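Local coordinates for conjugal transfer protein TRWB (Escherichia coli, PDB 1E9S), which probably acts as a hexameric P-loop NTPase that couples DNA processing to the type IV secretion channel during bacterial conjugation, at residues A[69-74]-A[91-96]; A[81-86]-A[240-245]; A[98-103]-A[427-432]; A[233-238]-A[268-273]; A[282-287]-A[310-315]. All coordinates share one frame; numbering follows the deposited sequence.

Interactions 2 and 5 are parallel strand pairings in one large mixed sheet, on neighbouring strands 83-89 and 281-285, their centres about 13 Å apart. Interaction 1 packs helices 66-79 and 92-97 over the sheet face carrying Ile86 and Phe244, its centre about 11 Å from that of interaction 2. Interaction 4 joins the helices before and after strand 243-247. Along the chain, the segments of interactions 1 and 2 alternate, interaction 4 comes before interaction 5, and interaction 3 joins the loop after helix 92-97 to the C-terminal segment 427-432. Residues far apart in sequence thus build up a core consistent with a P-loop NTPase, with the C-terminal segment laid against it.

Interaction 1. Residues A[69-74]-A[91-96]; sequences LLRELA and GDMLSK
Met93 reaches across to Ala74, and Arg71 reaches back to Asp92. The first pair is apolar. The methyl CE of Met93 sits 3.4 Å from CB of Ala74. The Met93 chain leaves with CG anti to the carbonyl carbon (chi1 -59°) and bends twice more, which swings its end over to the other helix. CE also passes 4.1 Å from the carbonyl O of Leu70.

The second pair is charged. NE of Arg71 lies 3.5 Å from OD2 of Asp92. The two side chains cross at about a right angle, with guanidinium and carboxylate planes 79° apart. This is a single-oxygen salt bridge, and no hydrogen bond joins the segments. Bends at chi2 and chi3 bring the guanidinium of Arg71 round to it. The aliphatic part of Arg71 fills in behind: its CD is 4.2 Å from SD of Met93 and 4.4 Å from CG of Lys96. The amine of Lys96 looks elsewhere, bonding the carbonyl of Phe425, a residue that Arg71 also touches.

Further out, Asp88 holds the start of helix 92-97. Its carboxylate accepts from the backbone N of Met93 and of Leu94, while Gly91 takes the N-cap position. OG of Ser95 bonds the carbonyl O of Asp92. Below, Met93 rests on Ile86 and Phe244, and Ala74 on Met84. The axes of the two helical segments come within 11.4 Å, their directions 43° apart. Arg71 also touches the probable Walker A loop. Two helices packed on the parallel part of the mixed sheet, one following the probable P-loop, are characteristic of the P-loop NTPase core.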
# COMPACT_ATOMS: atom_id res chain seq x y z
N LEU A 69 1.66 21.38 -32.30
CA LEU A 69 2.83 21.79 -31.55
C LEU A 69 4.09 21.04 -31.96
O LEU A 69 5.12 21.65 -32.20
CB LEU A 69 2.56 21.60 -30.06
CG LEU A 69 3.60 22.13 -29.08
CD1 LEU A 69 3.00 22.10 -27.71
CD2 LEU A 69 4.87 21.30 -29.13
N LEU A 70 4.01 19.72 -32.04
CA LEU A 70 5.16 18.91 -32.42
C LEU A 70 5.55 19.19 -33.86
O LEU A 70 6.73 19.22 -34.19
CB LEU A 70 4.84 17.43 -32.24
CG LEU A 70 5.10 16.82 -30.85
CD1 LEU A 70 4.60 17.70 -29.72
CD2 LEU A 70 4.42 15.46 -30.80
N ARG A 71 4.55 19.38 -34.70
CA ARG A 71 4.74 19.67 -36.12
C ARG A 71 5.53 20.99 -36.27
O ARG A 71 6.50 21.06 -37.04
CB ARG A 71 3.36 19.79 -36.77
CG ARG A 71 3.27 19.60 -38.27
CD ARG A 71 2.64 18.26 -38.66
NE ARG A 71 1.34 17.99 -38.05
CZ ARG A 71 0.28 18.79 -38.13
NH1 ARG A 71 0.35 19.94 -38.79
NH2 ARG A 71 -0.86 18.44 -37.55
N GLU A 72 5.12 22.03 -35.55
CA GLU A 72 5.79 23.33 -35.59
C GLU A 72 7.20 23.27 -35.02
O GLU A 72 8.11 23.93 -35.51
CB GLU A 72 4.98 24.36 -34.80
CG GLU A 72 5.79 25.59 -34.42
CD GLU A 72 5.02 26.53 -33.52
OE1 GLU A 72 3.80 26.31 -33.31
OE2 GLU A 72 5.64 27.50 -33.01
N LEU A 73 7.36 22.49 -33.97
CA LEU A 73 8.65 22.34 -33.32
C LEU A 73 9.61 21.65 -34.29
O LEU A 73 10.77 22.06 -34.43
CB LEU A 73 8.50 21.49 -32.06
CG LEU A 73 9.31 21.89 -30.84
CD1 LEU A 73 9.07 20.86 -29.74
CD2 LEU A 73 10.76 21.98 -31.20
N ALA A 74 9.13 20.61 -34.96
CA ALA A 74 9.95 19.87 -35.92
C ALA A 74 10.30 20.75 -37.12
O ALA A 74 11.44 20.77 -37.57
CB ALA A 74 9.21 18.64 -36.38
N GLY A 91 3.15 7.63 -39.95
CA GLY A 91 3.98 8.35 -40.90
C GLY A 91 3.51 9.76 -41.22
O GLY A 91 3.77 10.25 -42.30
N ASP A 92 2.83 10.40 -40.27
CA ASP A 92 2.36 11.75 -40.49
C ASP A 92 3.50 12.77 -40.66
O ASP A 92 3.46 13.62 -41.54
CB ASP A 92 1.48 12.22 -39.35
CG ASP A 92 1.04 13.67 -39.52
OD1 ASP A 92 0.28 13.96 -40.48
OD2 ASP A 92 1.49 14.52 -38.71
N MET A 93 4.51 12.69 -39.80
CA MET A 93 5.64 13.59 -39.87
C MET A 93 6.46 13.31 -41.11
O MET A 93 7.05 14.22 -41.69
CB MET A 93 6.52 13.42 -38.63
CG MET A 93 5.81 13.69 -37.33
SD MET A 93 5.42 15.43 -37.14
CE MET A 93 7.04 16.08 -36.76
N LEU A 94 6.50 12.05 -41.52
CA LEU A 94 7.23 11.62 -42.70
C LEU A 94 6.65 12.26 -43.94
O LEU A 94 7.36 12.84 -44.74
CB LEU A 94 7.16 10.09 -42.84
CG LEU A 94 7.75 9.42 -44.09
CD1 LEU A 94 9.27 9.55 -44.12
CD2 LEU A 94 7.34 7.96 -44.10
N SER A 95 5.33 12.15 -44.08
CA SER A 95 4.63 12.70 -45.22
C SER A 95 4.78 14.21 -45.35
O SER A 95 4.73 14.74 -46.46
CB SER A 95 3.15 12.33 -45.17
OG SER A 95 2.50 12.98 -44.11
N LYS A 96 4.98 14.91 -44.23
CA LYS A 96 5.11 16.36 -44.27
C LYS A 96 6.56 16.84 -44.34
O LYS A 96 6.85 17.84 -45.01
CB LYS A 96 4.45 16.98 -43.03
CG LYS A 96 3.04 16.54 -42.72
CD LYS A 96 2.05 17.14 -43.69
CE LYS A 96 0.62 16.83 -43.29
NZ LYS A 96 -0.34 17.40 -44.29

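Interaction 2. Residues A[81-86]-A[240-245]; sequences GDRMVI and GGNLFI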
# COMPACT_ATOMS: atom_id res chain seq x y z
N GLY A 81 18.30 23.48 -39.63
CA GLY A 81 19.23 22.44 -40.04
C GLY A 81 19.51 21.37 -39.00
O GLY A 81 20.49 20.64 -39.12
N ASP A 82 18.66 21.26 -37.99
CA ASP A 82 18.85 20.26 -36.94
C ASP A 82 18.51 18.87 -37.45
O ASP A 82 17.72 18.72 -38.37
CB ASP A 82 17.92 20.54 -35.74
CG ASP A 82 18.10 21.93 -35.15
OD1 ASP A 82 18.88 22.73 -35.69
OD2 ASP A 82 17.44 22.22 -34.14
N ARG A 83 19.12 17.86 -36.84
CA ARG A 83 18.83 16.48 -37.21
C ARG A 83 17.85 15.94 -36.20
O ARG A 83 17.75 16.47 -35.10
CB ARG A 83 20.10 15.63 -37.20
CG ARG A 83 20.96 15.90 -38.38
CD ARG A 83 22.11 14.94 -38.42
NE ARG A 83 21.71 13.59 -38.82
CZ ARG A 83 22.48 12.53 -38.63
NH1 ARG A 83 23.66 12.66 -38.06
NH2 ARG A 83 22.07 11.33 -39.03
N MET A 84 17.13 14.89 -36.55
CA MET A 84 16.19 14.33 -35.60
C MET A 84 15.68 12.93 -35.88
O MET A 84 15.66 12.47 -37.01
CB MET A 84 15.01 15.28 -35.46
CG MET A 84 14.30 15.59 -36.74
SD MET A 84 13.42 17.13 -36.50
CE MET A 84 11.94 16.81 -37.34
N VAL A 85 15.30 12.25 -34.80
CA VAL A 85 14.74 10.92 -34.85
C VAL A 85 13.31 11.14 -34.43
O VAL A 85 13.06 11.73 -33.38
CB VAL A 85 15.42 9.97 -33.85
CG1 VAL A 85 14.78 8.59 -33.90
CG2 VAL A 85 16.89 9.87 -34.18
N ILE A 86 12.36 10.70 -35.24
CA ILE A 86 10.97 10.91 -34.91
C ILE A 86 10.15 9.63 -34.82
O ILE A 86 10.05 8.88 -35.78
CB ILE A 86 10.29 11.84 -35.95
CG1 ILE A 86 11.06 13.15 -36.01
CG2 ILE A 86 8.84 12.10 -35.57
CD1 ILE A 86 10.50 14.11 -36.98
N GLY A 240 23.65 12.28 -42.64
CA GLY A 240 22.78 11.12 -42.60
C GLY A 240 21.31 11.46 -42.75
O GLY A 240 20.50 10.60 -43.11
N GLY A 241 20.97 12.71 -42.47
CA GLY A 241 19.59 13.13 -42.59
C GLY A 241 18.82 12.87 -41.31
O GLY A 241 19.39 12.90 -40.22
N ASN A 242 17.53 12.61 -41.44
CA ASN A 242 16.69 12.35 -40.28
C ASN A 242 16.15 10.94 -40.32
O ASN A 242 16.11 10.31 -41.38
CB ASN A 242 15.56 13.38 -40.23
CG ASN A 242 16.09 14.81 -40.27
OD1 ASN A 242 17.07 15.14 -39.61
ND2 ASN A 242 15.43 15.66 -41.04
N LEU A 243 15.73 10.43 -39.17
CA LEU A 243 15.21 9.08 -39.07
C LEU A 243 13.75 9.12 -38.66
O LEU A 243 13.38 9.78 -37.70
CB LEU A 243 16.02 8.31 -38.02
CG LEU A 243 16.07 6.78 -38.01
CD1 LEU A 243 16.53 6.35 -36.64
CD2 LEU A 243 14.72 6.17 -38.31
N PHE A 244 12.92 8.41 -39.41
CA PHE A 244 11.50 8.33 -39.11
C PHE A 244 11.11 6.91 -38.76
O PHE A 244 11.16 6.02 -39.59
CB PHE A 244 10.64 8.79 -40.29
CG PHE A 244 10.80 10.24 -40.63
CD1 PHE A 244 11.87 10.67 -41.42
CD2 PHE A 244 9.88 11.17 -40.18
CE1 PHE A 244 12.02 12.01 -41.75
CE2 PHE A 244 10.02 12.51 -40.50
CZ PHE A 244 11.09 12.94 -41.29
N ILE A 245 10.73 6.70 -37.51
CA ILE A 245 10.29 5.40 -37.06
C ILE A 245 8.78 5.47 -37.18
O ILE A 245 8.12 6.05 -36.34
CB ILE A 245 10.70 5.15 -35.60
CG1 ILE A 245 12.22 5.23 -35.48
CG2 ILE A 245 10.18 3.78 -35.16
CD1 ILE A 245 12.75 5.16 -34.08
O HOH W 1 18.00 18.02 -40.93
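Arg83 meets the backbone of Gly241, and Asn242 meets that of Met84. These polar side-chain bonds lie at the start of the strand pair. NE of Arg83 donates to Gly241 O at 2.8 Å, nearly straight at 166° and in the carbonyl plane. The acceptor lies at the guanidinium edge, and NH2 adds a weak bond to the same oxygen. Gly240 N stands over one guanidinium face. OD1 of Asn242 accepts from Met84 N at 3.1 Å, with the donor well above the amide plane. A water donates to Asp82 O and weakly to that OD1.

Regular parallel backbone bonds follow. Leu243 N donates to Met84 O (3.0 Å), Ile86 N to Leu243 O (2.8 Å), and Ile245 N to Ile86 O (2.9 Å).

Apolar contacts occupy both sheet faces. CG1 of Val85, anti to the backbone N (chi1 178°), meets CD1 of Leu243 at 3.9 Å on one face. It also meets CD1 of Ile245. On the other, CD1 of Ile86 lies 3.9 Å from CE2 of Phe244, the two chains running alongside.

Arg83 NH2 also bonds Trp234 O. Before the regular pairing begins, side-chain bonds from Arg83 and Asn242 satisfy Gly241 O and Met84 N, and polar pairing continues past the last bridge.

Interaction 3. Residues A[98-103]-A[427-432]; sequences GRDKDI and NRQPAF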
# COMPACT_ATOMS: atom_id res chain seq x y z
N GLY A 98 9.44 14.46 -44.70
CA GLY A 98 10.37 13.50 -45.25
C GLY A 98 11.08 13.97 -46.50
O GLY A 98 10.45 14.44 -47.45
N ARG A 99 12.40 13.86 -46.50
CA ARG A 99 13.21 14.22 -47.65
C ARG A 99 13.75 12.94 -48.25
O ARG A 99 13.55 11.86 -47.70
CB ARG A 99 14.36 15.13 -47.25
CG ARG A 99 13.95 16.56 -47.09
CD ARG A 99 14.56 17.10 -45.84
NE ARG A 99 15.80 16.40 -45.52
CZ ARG A 99 16.55 16.64 -44.45
NH1 ARG A 99 16.20 17.58 -43.58
NH2 ARG A 99 17.65 15.93 -44.24
N ASP A 100 14.45 13.05 -49.38
CA ASP A 100 14.98 11.87 -50.05
C ASP A 100 16.13 11.21 -49.31
O ASP A 100 16.24 9.99 -49.31
CB ASP A 100 15.43 12.24 -51.47
CG ASP A 100 14.28 12.72 -52.35
OD1 ASP A 100 13.31 11.96 -52.54
OD2 ASP A 100 14.37 13.86 -52.87
N LYS A 101 16.98 12.02 -48.69
CA LYS A 101 18.14 11.51 -47.96
C LYS A 101 17.77 10.96 -46.58
O LYS A 101 18.62 10.38 -45.90
CB LYS A 101 19.17 12.62 -47.77
CG LYS A 101 18.65 13.78 -46.96
CD LYS A 101 19.69 14.85 -46.73
CE LYS A 101 20.83 14.33 -45.90
NZ LYS A 101 21.70 15.45 -45.46
N ASP A 102 16.52 11.12 -46.18
CA ASP A 102 16.07 10.65 -44.88
C ASP A 102 15.85 9.15 -44.80
O ASP A 102 15.60 8.49 -45.80
CB ASP A 102 14.80 11.39 -44.47
CG ASP A 102 15.02 12.86 -44.26
OD1 ASP A 102 16.17 13.26 -43.95
OD2 ASP A 102 14.05 13.64 -44.38
N ILE A 103 15.95 8.64 -43.58
CA ILE A 103 15.82 7.22 -43.28
C ILE A 103 14.45 6.85 -42.73
O ILE A 103 13.79 7.65 -42.07
CB ILE A 103 16.87 6.80 -42.22
CG1 ILE A 103 18.27 7.19 -42.70
CG2 ILE A 103 16.78 5.34 -41.91
CD1 ILE A 103 18.64 6.59 -44.02
N ASN A 427 1.82 17.65 -48.21
CA ASN A 427 2.29 16.27 -48.15
C ASN A 427 3.38 16.08 -49.18
O ASN A 427 3.10 15.92 -50.36
CB ASN A 427 1.14 15.30 -48.43
CG ASN A 427 0.32 14.99 -47.21
OD1 ASN A 427 -0.72 14.34 -47.30
ND2 ASN A 427 0.78 15.43 -46.05
N ARG A 428 4.63 16.09 -48.74
CA ARG A 428 5.75 15.93 -49.65
C ARG A 428 6.17 14.49 -49.87
O ARG A 428 7.08 14.22 -50.65
CB ARG A 428 6.96 16.69 -49.12
CG ARG A 428 6.75 18.15 -48.88
CD ARG A 428 8.10 18.81 -48.70
NE ARG A 428 9.03 17.96 -47.96
CZ ARG A 428 10.29 18.28 -47.71
NH1 ARG A 428 10.77 19.44 -48.14
NH2 ARG A 428 11.06 17.45 -47.03
N GLN A 429 5.52 13.55 -49.19
CA GLN A 429 5.86 12.13 -49.32
C GLN A 429 4.72 11.23 -48.87
O GLN A 429 3.94 11.60 -48.00
CB GLN A 429 7.08 11.79 -48.45
CG GLN A 429 8.36 12.48 -48.81
CD GLN A 429 9.40 11.53 -49.34
OE1 GLN A 429 10.37 11.96 -49.97
NE2 GLN A 429 9.21 10.24 -49.10
N PRO A 430 4.61 10.03 -49.48
CA PRO A 430 3.52 9.15 -49.04
C PRO A 430 3.87 8.67 -47.64
O PRO A 430 5.01 8.31 -47.36
CB PRO A 430 3.55 8.03 -50.08
CG PRO A 430 4.98 7.97 -50.49
CD PRO A 430 5.34 9.44 -50.61
N ALA A 431 2.89 8.68 -46.75
CA ALA A 431 3.10 8.27 -45.36
C ALA A 431 3.48 6.80 -45.23
O ALA A 431 4.38 6.46 -44.47
CB ALA A 431 1.86 8.55 -44.54
N PHE A 432 2.81 5.95 -45.98
CA PHE A 432 3.05 4.52 -45.90
C PHE A 432 3.10 3.90 -47.30
O PHE A 432 2.21 4.12 -48.11
CB PHE A 432 1.93 3.90 -45.06
CG PHE A 432 2.08 2.44 -44.77
CD1 PHE A 432 3.20 1.94 -44.10
CD2 PHE A 432 1.05 1.55 -45.10
CE1 PHE A 432 3.29 0.58 -43.77
CE2 PHE A 432 1.13 0.20 -44.77
CZ PHE A 432 2.25 -0.28 -44.11
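Gln429 lays its side chain against the carbonyl of Gly98, with CG 3.2 Å from Gly98 O. The chain starts with CG anti to its own carbonyl carbon (chi1 -63°) and bends at chi2, which carries the amide along the Gly98 peptide. As modelled, OE1 of Gln429 is an acceptor among acceptors, 3.5 Å from Gly98 O and 3.9 Å from OD1 of Asp100. The amide and carboxylate there are steeply inclined, and the contact is one of proximity.

Arg428 comes to the same oxygen. Its NH2 makes a weak hydrogen bond to Gly98 O at 3.1 Å, bent to 139° at the hydrogen. The guanidinium edge of Arg428 also faces the aliphatic CG and CD of Arg99. The two arginines run side by side in the same direction, but their guanidinium planes are 73° apart.

Asp102 orders the Arg99 end. Its OD2 accepts from the backbone N of Arg99 at 2.7 Å, from above the carboxylate plane. Its OD1 pairs with NH2 of Arg99 through charge alone, and also accepts from Asn242 N. Ile103 then joins strand 243-247 at the sheet edge through backbone bonds.

Segment 427-432 runs along the end of helix 92-97, where Gln429 N probably bonds Ser95 O. Pro430 O takes a bond from Arg111. The contact places segment 427-432 beside the loop between helix 92-97 and strand 103-105. With one weak bond across it, the join at this surface rests mainly on van der Waals contact. Asp102, its OD2 5.5 Å from NH2 of Arg428, may ease the closeness of two positive charges.

Interaction 4. Residues A[233-238]-A[268-273]; sequences SWLEDP and TSILSL
Leu235 is the first residue of segment 233-238 to touch the other side, and it meets Ser269, Ile270 and Leu273. Its branches divide the work. CD1 presses on CB of Ser269 at 3.5 Å and lies 4.0 Å from CG2 of Ile270, whose chain crosses that of Leu235 at a slant. CB of Leu235 takes the methyls of Leu273, with CD1 of Leu273 4.1 Å away. With CG of Leu235 anti to the carbonyl carbon (chi1 -75°) and CD1 anti to CA (chi2 167°), CD1 is the methyl that leads. Ser269 offers its CB here, while its OG bonds Val265 O and Tyr130 OH.

The two helices come before and after strand 243-247 of the P-loop domain's central sheet. Helix 231-236 leads into that strand and helix 252-269 leads out of it. The contact brings the end of one against the end of the other.

Glu236 follows, exposed to solvent. Its CG lies 3.7 Å from CD2 of Leu273, and its chain is extended beyond CG. The carboxylate goes on to a salt bridge with Arg122. Next to Leu273, the hydroxyl of Ser272 is hydrogen-bonded to Asp250 of a second subunit.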
# COMPACT_ATOMS: atom_id res chain seq x y z
N SER A 233 26.03 4.35 -36.57
CA SER A 233 26.76 4.95 -37.68
C SER A 233 25.97 6.13 -38.21
O SER A 233 26.54 7.18 -38.54
CB SER A 233 26.94 3.93 -38.79
OG SER A 233 27.67 2.82 -38.32
N TRP A 234 24.66 5.96 -38.29
CA TRP A 234 23.78 7.02 -38.76
C TRP A 234 23.98 8.27 -37.90
O TRP A 234 24.07 9.39 -38.42
CB TRP A 234 22.33 6.55 -38.70
CG TRP A 234 21.35 7.64 -39.02
CD1 TRP A 234 21.02 8.11 -40.27
CD2 TRP A 234 20.61 8.42 -38.09
NE1 TRP A 234 20.12 9.14 -40.16
CE2 TRP A 234 19.85 9.35 -38.83
CE3 TRP A 234 20.52 8.44 -36.69
CZ2 TRP A 234 19.00 10.28 -38.23
CZ3 TRP A 234 19.67 9.36 -36.08
CH2 TRP A 234 18.92 10.28 -36.86
N LEU A 235 24.04 8.08 -36.59
CA LEU A 235 24.22 9.18 -35.66
C LEU A 235 25.55 9.90 -35.87
O LEU A 235 25.67 11.10 -35.63
CB LEU A 235 24.16 8.67 -34.21
CG LEU A 235 22.83 8.28 -33.56
CD1 LEU A 235 23.08 7.52 -32.28
CD2 LEU A 235 22.01 9.51 -33.30
N GLU A 236 26.55 9.16 -36.34
CA GLU A 236 27.87 9.71 -36.57
C GLU A 236 28.01 10.42 -37.92
O GLU A 236 28.88 11.28 -38.10
CB GLU A 236 28.92 8.61 -36.46
CG GLU A 236 28.85 7.87 -35.17
CD GLU A 236 29.89 6.80 -35.07
OE1 GLU A 236 29.98 5.96 -36.00
OE2 GLU A 236 30.62 6.79 -34.05
N ASP A 237 27.16 10.06 -38.87
CA ASP A 237 27.19 10.67 -40.19
C ASP A 237 26.49 12.02 -40.19
O ASP A 237 25.28 12.08 -40.03
CB ASP A 237 26.52 9.74 -41.20
CG ASP A 237 26.54 10.30 -42.62
OD1 ASP A 237 27.08 11.42 -42.83
OD2 ASP A 237 26.00 9.63 -43.52
N PRO A 238 27.24 13.12 -40.37
CA PRO A 238 26.67 14.47 -40.39
C PRO A 238 25.63 14.68 -41.48
O PRO A 238 24.69 15.46 -41.32
CB PRO A 238 27.89 15.35 -40.61
CG PRO A 238 28.95 14.62 -39.87
CD PRO A 238 28.71 13.19 -40.31
N THR A 268 21.05 5.03 -25.83
CA THR A 268 22.38 4.64 -25.34
C THR A 268 23.42 5.13 -26.30
O THR A 268 24.44 5.68 -25.90
CB THR A 268 22.64 3.12 -25.24
OG1 THR A 268 21.51 2.37 -25.67
CG2 THR A 268 23.02 2.77 -23.85
N SER A 269 23.17 4.90 -27.59
CA SER A 269 24.10 5.27 -28.62
C SER A 269 24.61 6.71 -28.59
O SER A 269 25.80 6.92 -28.77
CB SER A 269 23.49 4.96 -29.98
OG SER A 269 23.27 3.57 -30.07
N ILE A 270 23.75 7.69 -28.34
CA ILE A 270 24.25 9.06 -28.33
C ILE A 270 25.23 9.30 -27.19
O ILE A 270 25.91 10.31 -27.16
CB ILE A 270 23.13 10.17 -28.25
CG1 ILE A 270 22.72 10.43 -26.80
CG2 ILE A 270 21.99 9.83 -29.16
CD1 ILE A 270 21.93 9.35 -26.18
N LEU A 271 25.30 8.36 -26.25
CA LEU A 271 26.22 8.49 -25.13
C LEU A 271 27.65 8.10 -25.52
O LEU A 271 28.58 8.31 -24.76
CB LEU A 271 25.74 7.63 -23.96
CG LEU A 271 25.02 8.31 -22.79
CD1 LEU A 271 24.06 9.37 -23.28
CD2 LEU A 271 24.29 7.25 -22.00
N SER A 272 27.80 7.54 -26.72
CA SER A 272 29.10 7.12 -27.22
C SER A 272 29.63 8.09 -28.26
O SER A 272 30.79 7.99 -28.66
CB SER A 272 29.01 5.74 -27.86
OG SER A 272 28.72 4.75 -26.90
N LEU A 273 28.80 9.02 -28.70
CA LEU A 273 29.20 10.00 -29.69
C LEU A 273 30.29 10.93 -29.18
O LEU A 273 30.21 11.43 -28.06
CB LEU A 273 28.01 10.83 -30.14
CG LEU A 273 26.94 10.06 -30.90
CD1 LEU A 273 25.91 11.02 -31.41
CD2 LEU A 273 27.57 9.29 -32.04

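Interaction 5. Residues A[282-287]-A[310-315]; sequences WLFIDE and RVVAGL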
# COMPACT_ATOMS: atom_id res chain seq x y z
N TRP A 282 17.39 15.85 -32.16
CA TRP A 282 16.11 15.80 -31.47
C TRP A 282 15.53 14.41 -31.45
O TRP A 282 15.57 13.69 -32.45
CB TRP A 282 15.09 16.70 -32.15
CG TRP A 282 15.39 18.14 -32.06
CD1 TRP A 282 16.23 18.85 -32.86
CD2 TRP A 282 14.83 19.06 -31.13
NE1 TRP A 282 16.23 20.17 -32.49
CE2 TRP A 282 15.38 20.33 -31.43
CE3 TRP A 282 13.92 18.95 -30.07
CZ2 TRP A 282 15.05 21.49 -30.70
CZ3 TRP A 282 13.59 20.10 -29.34
CH2 TRP A 282 14.15 21.35 -29.67
N LEU A 283 14.98 14.02 -30.31
CA LEU A 283 14.35 12.73 -30.20
C LEU A 283 12.89 13.04 -29.93
O LEU A 283 12.54 13.52 -28.85
CB LEU A 283 14.91 11.93 -29.02
CG LEU A 283 14.75 10.40 -29.07
CD1 LEU A 283 14.65 9.89 -27.65
CD2 LEU A 283 13.52 9.98 -29.86
N PHE A 284 12.05 12.82 -30.93
CA PHE A 284 10.63 13.08 -30.79
C PHE A 284 9.94 11.78 -30.45
O PHE A 284 9.72 10.94 -31.31
CB PHE A 284 10.04 13.63 -32.08
CG PHE A 284 10.25 15.09 -32.28
CD1 PHE A 284 11.51 15.58 -32.64
CD2 PHE A 284 9.20 15.98 -32.12
CE1 PHE A 284 11.72 16.94 -32.84
CE2 PHE A 284 9.41 17.35 -32.32
CZ PHE A 284 10.67 17.82 -32.68
N ILE A 285 9.62 11.61 -29.18
CA ILE A 285 8.92 10.42 -28.73
C ILE A 285 7.46 10.81 -28.69
O ILE A 285 7.02 11.49 -27.77
CB ILE A 285 9.35 10.01 -27.33
CG1 ILE A 285 10.83 9.67 -27.33
CG2 ILE A 285 8.53 8.82 -26.88
CD1 ILE A 285 11.38 9.33 -25.98
N ASP A 286 6.72 10.40 -29.70
CA ASP A 286 5.31 10.74 -29.75
C ASP A 286 4.66 10.64 -28.37
O ASP A 286 4.51 11.64 -27.69
CB ASP A 286 4.59 9.82 -30.73
CG ASP A 286 3.21 10.33 -31.06
OD1 ASP A 286 3.12 11.49 -31.52
OD2 ASP A 286 2.23 9.59 -30.84
N GLU A 287 4.27 9.44 -27.98
CA GLU A 287 3.66 9.21 -26.67
C GLU A 287 4.58 8.32 -25.85
O GLU A 287 4.68 7.12 -26.08
CB GLU A 287 2.29 8.54 -26.83
CG GLU A 287 1.19 9.54 -27.09
CD GLU A 287 1.01 10.53 -25.94
OE1 GLU A 287 1.50 10.24 -24.83
OE2 GLU A 287 0.38 11.58 -26.15
N ARG A 310 18.16 16.34 -27.52
CA ARG A 310 17.01 17.13 -27.11
C ARG A 310 15.81 16.23 -27.25
O ARG A 310 15.48 15.80 -28.36
CB ARG A 310 16.85 18.33 -28.02
CG ARG A 310 18.01 19.27 -28.02
CD ARG A 310 18.13 19.95 -29.35
NE ARG A 310 18.94 21.14 -29.24
CZ ARG A 310 20.21 21.14 -28.86
NH1 ARG A 310 20.82 19.99 -28.57
NH2 ARG A 310 20.87 22.28 -28.77
N VAL A 311 15.15 15.91 -26.15
CA VAL A 311 13.99 15.03 -26.21
C VAL A 311 12.69 15.77 -26.01
O VAL A 311 12.57 16.62 -25.14
CB VAL A 311 14.07 13.91 -25.14
CG1 VAL A 311 12.91 12.97 -25.30
CG2 VAL A 311 15.36 13.15 -25.25
N VAL A 312 11.72 15.44 -26.84
CA VAL A 312 10.39 16.02 -26.77
C VAL A 312 9.46 14.83 -26.64
O VAL A 312 9.39 13.98 -27.52
CB VAL A 312 10.02 16.81 -28.08
CG1 VAL A 312 8.57 17.29 -28.02
CG2 VAL A 312 10.95 18.00 -28.26
N ALA A 313 8.75 14.74 -25.52
CA ALA A 313 7.85 13.63 -25.32
C ALA A 313 6.45 14.09 -24.97
O ALA A 313 6.26 15.12 -24.33
CB ALA A 313 8.38 12.71 -24.23
N GLY A 314 5.46 13.30 -25.39
CA GLY A 314 4.07 13.60 -25.11
C GLY A 314 3.54 12.69 -24.02
O GLY A 314 3.92 11.52 -23.91
N LEU A 315 2.66 13.24 -23.19
CA LEU A 315 2.07 12.50 -22.09
C LEU A 315 0.61 12.93 -21.96
O LEU A 315 0.24 14.01 -22.40
CB LEU A 315 2.83 12.82 -20.80
CG LEU A 315 3.71 11.75 -20.15
CD1 LEU A 315 4.46 10.94 -21.17
CD2 LEU A 315 4.69 12.44 -19.21
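Trp282 and Arg310 both start with CG anti to the carbonyl carbon (chi1 -67° and -62°), and Arg310 then runs extended from CG to NE. This lays the Arg310 chain across the indole. CD of Arg310 stands 3.7 Å from the centroid of the five-membered ring of Trp282, a CH-pi contact over the face. The guanidinium passes beyond the ring, too far for more than a weak attraction, and its NE pairs with Glu52. The indole NE1 bonds Asp82. CG2 of Val312 comes at the ring edge, 3.5 Å from CZ3 of Trp282, while CB of Val312 lies over one face of the Phe284 ring, displaced toward its margin. The other sheet face holds Leu283 and Ile285 against Val311 and Ala313.

Parallel backbone bonds join the strands. Leu283 N donates to Arg310 O (2.7 Å), Val312 N to Leu283 O (2.9 Å), and Ile285 N to Val312 O (2.9 Å). A beta bulge then shifts the register, and Gly314 N is shared weakly between Ile285 O and Asp286 O. Past the bulge, OE2 of Glu287 forms a salt bridge with Lys66 of the probable Walker A loop. A hydrophobic strand followed by Asp286 and Glu287 is consistent with a Walker B motif.

Helix 297-303 connects the strands in a beta-alpha-beta unit. Strand 281-285 has strand 83-89 on its other side, and strand 309-315 has strand 56-59. Helix 66-79 covers Trp282, Phe284 and Val312.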